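Local coordinates for protein 4-alpha-glucanotransferase (Streptococcus agalactiae, PDB 6M6T) that is an amylomaltase, also called disproportionating enzyme, a 4-alpha-glucanotransferase with a TIM-barrel fold that holds glycans in its pockets, at residues I13-G26 / G67-L79. Numbering follows the deposited sequence.
Sequences ITSLPGDLGIGTFG and GNTHLIDFDLLTL
D73 sets CG anti to its backbone N (chi1 -176°), which places OD1 within bonding distance of T24 OG1, while T24, at chi1 83°, tucks OG1 between its own N and carbonyl carbon, where it faces D73. Segment 13-26 is the loop from the first strand of the TIM barrel, 6-10, to helix 27-38; a 3-10 turn (69-71) and the short helix 74-78 make up most of the other segment, which lies in the long excursion between strands 43-45 and 212-217. T24 OG1 donates to D73 OD1 at 2.9 Å, reaching that oxygen from above the carboxylate plane rather than within it. The other oxygen, D73 OD2, accepts from L76 N (2.8 Å), an N-cap bond to the first turn of the helix, so one aspartate both caps helix 74-78 and ties it to the loop. These two bonds together should fix the tilt of the carboxylate.

Beside this pair the backbones lock directly: F25 N donates to L71 O (3.0 Å), and T24 CA brings a C-H against the same oxygen. L71 then lays its CB over one face of the F25 ring in a CH-pi contact, 4.3 Å from the centroid and shifted toward the rim. Its CD1 lies near F25 CZ and packs on I13 CB, the side chains of L71 and I13 crossing at about a right angle. F195 meets the F25 ring edge-to-face, and W199 also packs on it, so helix 182-208 packs against this aromatic.

At the other end of the interface L20 covers the start of the helix. Its CD1 sits near F74 N, and Y88 meets the F74 ring edge-to-face. The branch that touches that ring is L20 CD2, which lies obliquely to it, 3.6 Å from F74 CD2.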
loop_
_atom_site.group_PDB
_atom_site.type_symbol
_atom_site.label_atom_id
_atom_site.label_comp_id
_atom_site.label_asym_id
_atom_site.label_seq_id
_atom_site.Cartn_x
_atom_site.Cartn_y
_atom_site.Cartn_z
ATOM N N ILE A 13 -4.632 2.919 6.858
ATOM C CA ILE A 13 -5.044 4.229 7.339
ATOM C C ILE A 13 -6.417 4.623 6.809
ATOM O O ILE A 13 -7.141 5.378 7.455
ATOM C CB ILE A 13 -3.975 5.257 6.944
ATOM C CG1 ILE A 13 -2.578 4.676 7.191
ATOM C CG2 ILE A 13 -4.215 6.581 7.666
ATOM C CD1 ILE A 13 -2.098 4.819 8.576
ATOM N N THR A 14 -6.808 4.128 5.633
ATOM C CA THR A 14 -8.100 4.566 5.115
ATOM C C THR A 14 -9.246 3.968 5.924
ATOM O O THR A 14 -10.289 4.604 6.072
ATOM C CB THR A 14 -8.237 4.246 3.609
ATOM O OG1 THR A 14 -8.635 2.884 3.393
ATOM C CG2 THR A 14 -6.942 4.499 2.901
ATOM N N SER A 15 -9.056 2.782 6.497
ATOM C CA SER A 15 -10.153 2.078 7.156
ATOM C C SER A 15 -10.421 2.557 8.584
ATOM O O SER A 15 -11.432 2.155 9.175
ATOM C CB SER A 15 -9.884 0.568 7.159
ATOM O OG SER A 15 -9.335 0.129 5.937
ATOM N N LEU A 16 -9.550 3.393 9.148
ATOM C CA LEU A 16 -9.814 4.028 10.431
ATOM C C LEU A 16 -11.171 4.728 10.376
ATOM O O LEU A 16 -11.658 5.032 9.284
ATOM C CB LEU A 16 -8.707 5.027 10.769
ATOM C CG LEU A 16 -7.435 4.547 11.476
ATOM C CD1 LEU A 16 -6.864 3.247 10.887
ATOM C CD2 LEU A 16 -6.405 5.644 11.387
ATOM N N PRO A 17 -11.848 5.040 11.493
ATOM C CA PRO A 17 -13.091 5.760 11.443
ATOM C C PRO A 17 -12.827 7.258 11.611
ATOM O O PRO A 17 -11.709 7.637 11.880
ATOM C CB PRO A 17 -13.863 5.225 12.640
ATOM C CG PRO A 17 -12.898 4.340 13.370
ATOM C CD PRO A 17 -11.528 4.698 12.854
ATOM N N GLY A 18 -13.868 8.069 11.412
ATOM C CA GLY A 18 -13.737 9.532 11.552
ATOM C C GLY A 18 -14.924 10.292 11.011
ATOM O O GLY A 18 -15.941 9.695 10.706
ATOM N N ASP A 19 -14.798 11.600 10.895
ATOM C CA ASP A 19 -15.953 12.379 10.396
ATOM C C ASP A 19 -15.602 12.949 9.024
ATOM O O ASP A 19 -16.474 13.521 8.399
ATOM C CB ASP A 19 -16.282 13.495 11.386
ATOM C CG ASP A 19 -17.026 13.036 12.628
ATOM O OD1 ASP A 19 -16.361 12.619 13.592
ATOM O OD2 ASP A 19 -18.268 13.124 12.626
ATOM N N LEU A 20 -14.361 12.737 8.590
ATOM C CA LEU A 20 -13.845 13.278 7.317
ATOM C C LEU A 20 -14.127 12.351 6.142
ATOM O O LEU A 20 -13.687 12.707 5.066
ATOM C CB LEU A 20 -12.345 13.522 7.442
ATOM C CG LEU A 20 -11.927 14.493 8.532
ATOM C CD1 LEU A 20 -10.475 14.891 8.373
ATOM C CD2 LEU A 20 -12.804 15.717 8.510
ATOM N N GLY A 21 -14.773 11.204 6.344
ATOM C CA GLY A 21 -15.119 10.337 5.202
ATOM C C GLY A 21 -14.029 9.357 4.862
ATOM O O GLY A 21 -14.188 8.591 3.948
ATOM N N ILE A 22 -12.967 9.376 5.629
ATOM C CA ILE A 22 -11.835 8.511 5.340
ATOM C C ILE A 22 -10.858 8.617 6.502
ATOM O O ILE A 22 -10.679 9.701 7.069
ATOM C CB ILE A 22 -11.168 8.900 4.010
ATOM C CG1 ILE A 22 -10.125 7.845 3.614
ATOM C CG2 ILE A 22 -10.564 10.296 4.103
ATOM C CD1 ILE A 22 -10.214 7.428 2.186
ATOM N N GLY A 23 -10.236 7.503 6.875
ATOM C CA GLY A 23 -9.255 7.534 7.943
ATOM C C GLY A 23 -8.137 8.520 7.668
ATOM O O GLY A 23 -7.823 8.861 6.536
ATOM N N THR A 24 -7.526 8.985 8.744
ATOM C CA THR A 24 -6.598 10.102 8.713
ATOM C C THR A 24 -5.443 9.813 9.663
ATOM O O THR A 24 -5.568 9.014 10.593
ATOM C CB THR A 24 -7.282 11.408 9.179
ATOM O OG1 THR A 24 -7.285 11.468 10.627
ATOM C CG2 THR A 24 -8.733 11.520 8.690
ATOM N N PHE A 25 -4.361 10.581 9.529
ATOM C CA PHE A 25 -3.324 10.510 10.554
ATOM C C PHE A 25 -3.746 11.260 11.814
ATOM O O PHE A 25 -2.940 11.965 12.438
ATOM C CB PHE A 25 -2.019 11.094 10.013
ATOM C CG PHE A 25 -1.458 10.375 8.813
ATOM C CD1 PHE A 25 -1.586 9.000 8.673
ATOM C CD2 PHE A 25 -0.777 11.081 7.829
ATOM C CE1 PHE A 25 -1.055 8.355 7.576
ATOM C CE2 PHE A 25 -0.244 10.436 6.727
ATOM C CZ PHE A 25 -0.378 9.076 6.603
ATOM N N GLY A 26 -4.991 11.050 12.247
ATOM C CA GLY A 26 -5.587 11.866 13.279
ATOM C C GLY A 26 -5.778 11.097 14.559
ATOM O O GLY A 26 -5.061 10.130 14.824
ATOM N N GLY A 67 2.880 11.626 -0.644
ATOM C CA GLY A 67 1.849 11.223 0.296
ATOM C C GLY A 67 0.458 11.413 -0.271
ATOM O O GLY A 67 0.143 12.467 -0.830
ATOM N N ASN A 68 -0.381 10.392 -0.130
ATOM C CA ASN A 68 -1.791 10.542 -0.476
ATOM C C ASN A 68 -2.414 11.634 0.377
ATOM O O ASN A 68 -2.552 11.486 1.595
ATOM C CB ASN A 68 -2.558 9.234 -0.283
ATOM C CG ASN A 68 -4.065 9.424 -0.326
ATOM O OD1 ASN A 68 -4.571 10.369 -0.931
ATOM N ND2 ASN A 68 -4.788 8.521 0.320
ATOM N N THR A 69 -2.825 12.725 -0.249
ATOM C CA THR A 69 -3.247 13.855 0.560
ATOM C C THR A 69 -4.587 13.637 1.246
ATOM O O THR A 69 -4.919 14.399 2.158
ATOM C CB THR A 69 -3.317 15.101 -0.297
ATOM O OG1 THR A 69 -3.138 16.228 0.548
ATOM C CG2 THR A 69 -4.683 15.184 -1.014
ATOM N N HIS A 70 -5.358 12.625 0.845
ATOM C CA HIS A 70 -6.636 12.382 1.503
ATOM C C HIS A 70 -6.471 12.020 2.972
ATOM O O HIS A 70 -7.428 12.127 3.740
ATOM C CB HIS A 70 -7.396 11.270 0.784
ATOM C CG HIS A 70 -7.872 11.656 -0.577
ATOM N ND1 HIS A 70 -8.525 10.776 -1.414
ATOM C CD2 HIS A 70 -7.798 12.833 -1.245
ATOM C CE1 HIS A 70 -8.829 11.394 -2.543
ATOM N NE2 HIS A 70 -8.396 12.641 -2.467
ATOM N N LEU A 71 -5.287 11.594 3.379
ATOM C CA LEU A 71 -5.075 11.114 4.730
ATOM C C LEU A 71 -4.671 12.223 5.685
ATOM O O LEU A 71 -4.523 11.956 6.882
ATOM C CB LEU A 71 -4.016 10.002 4.740
ATOM C CG LEU A 71 -4.253 8.878 3.738
ATOM C CD1 LEU A 71 -3.357 7.682 4.032
ATOM C CD2 LEU A 71 -5.709 8.478 3.753
ATOM N N ILE A 72 -4.502 13.454 5.202
ATOM C CA ILE A 72 -4.214 14.570 6.098
ATOM C C ILE A 72 -5.424 14.845 6.987
ATOM O O ILE A 72 -6.583 14.795 6.539
ATOM C CB ILE A 72 -3.799 15.809 5.292
ATOM C CG1 ILE A 72 -2.292 15.760 5.055
ATOM C CG2 ILE A 72 -4.189 17.091 6.013
ATOM C CD1 ILE A 72 -1.812 16.847 4.167
ATOM N N ASP A 73 -5.166 15.098 8.268
ATOM C CA ASP A 73 -6.238 15.253 9.236
ATOM C C ASP A 73 -6.564 16.724 9.413
ATOM O O ASP A 73 -5.677 17.532 9.713
ATOM C CB ASP A 73 -5.878 14.639 10.590
ATOM C CG ASP A 73 -7.035 14.701 11.576
ATOM O OD1 ASP A 73 -8.142 14.203 11.244
ATOM O OD2 ASP A 73 -6.826 15.253 12.676
ATOM N N PHE A 74 -7.842 17.058 9.245
ATOM C CA PHE A 74 -8.259 18.432 9.461
ATOM C C PHE A 74 -8.153 18.837 10.931
ATOM O O PHE A 74 -7.854 19.999 11.222
ATOM C CB PHE A 74 -9.681 18.621 8.942
ATOM C CG PHE A 74 -9.786 18.566 7.450
ATOM C CD1 PHE A 74 -8.653 18.713 6.660
ATOM C CD2 PHE A 74 -11.008 18.370 6.836
ATOM C CE1 PHE A 74 -8.738 18.668 5.288
ATOM C CE2 PHE A 74 -11.099 18.319 5.458
ATOM C CZ PHE A 74 -9.961 18.472 4.682
ATOM N N ASP A 75 -8.378 17.904 11.864
ATOM C CA ASP A 75 -8.351 18.259 13.283
ATOM C C ASP A 75 -6.940 18.617 13.732
ATOM O O ASP A 75 -6.728 19.629 14.412
ATOM C CB ASP A 75 -8.913 17.114 14.130
ATOM C CG ASP A 75 -10.422 16.940 13.970
ATOM O OD1 ASP A 75 -11.142 17.968 13.893
ATOM O OD2 ASP A 75 -10.884 15.774 13.920
ATOM N N LEU A 76 -5.963 17.781 13.381
ATOM C CA LEU A 76 -4.575 18.103 13.682
ATOM C C LEU A 76 -4.183 19.451 13.097
ATOM O O LEU A 76 -3.365 20.178 13.681
ATOM C CB LEU A 76 -3.669 17.000 13.146
ATOM C CG LEU A 76 -3.373 15.850 14.111
ATOM C CD1 LEU A 76 -2.428 14.857 13.446
ATOM C CD2 LEU A 76 -2.784 16.379 15.409
ATOM N N LEU A 77 -4.779 19.799 11.950
ATOM C CA LEU A 77 -4.511 21.056 11.261
ATOM C C LEU A 77 -5.175 22.237 11.951
ATOM O O LEU A 77 -4.630 23.350 11.938
ATOM C CB LEU A 77 -4.999 20.976 9.812
ATOM C CG LEU A 77 -4.067 20.451 8.736
ATOM C CD1 LEU A 77 -4.569 20.959 7.401
ATOM C CD2 LEU A 77 -2.633 20.880 9.009
ATOM N N THR A 78 -6.358 22.018 12.528
ATOM C CA THR A 78 -7.017 23.055 13.312
ATOM C C THR A 78 -6.209 23.367 14.562
ATOM O O THR A 78 -5.915 24.532 14.846
ATOM C CB THR A 78 -8.437 22.615 13.673
ATOM O OG1 THR A 78 -9.267 22.697 12.505
ATOM C CG2 THR A 78 -9.022 23.488 14.794
ATOM N N LEU A 79 -5.781 22.331 15.281
ATOM C CA LEU A 79 -5.015 22.527 16.509
ATOM C C LEU A 79 -3.677 23.233 16.273
ATOM O O LEU A 79 -2.947 23.514 17.229
ATOM C CB LEU A 79 -4.788 21.181 17.215
ATOM C CG LEU A 79 -5.910 20.678 18.139
ATOM C CD1 LEU A 79 -7.235 20.351 17.416
ATOM C CD2 LEU A 79 -5.420 19.479 18.959
#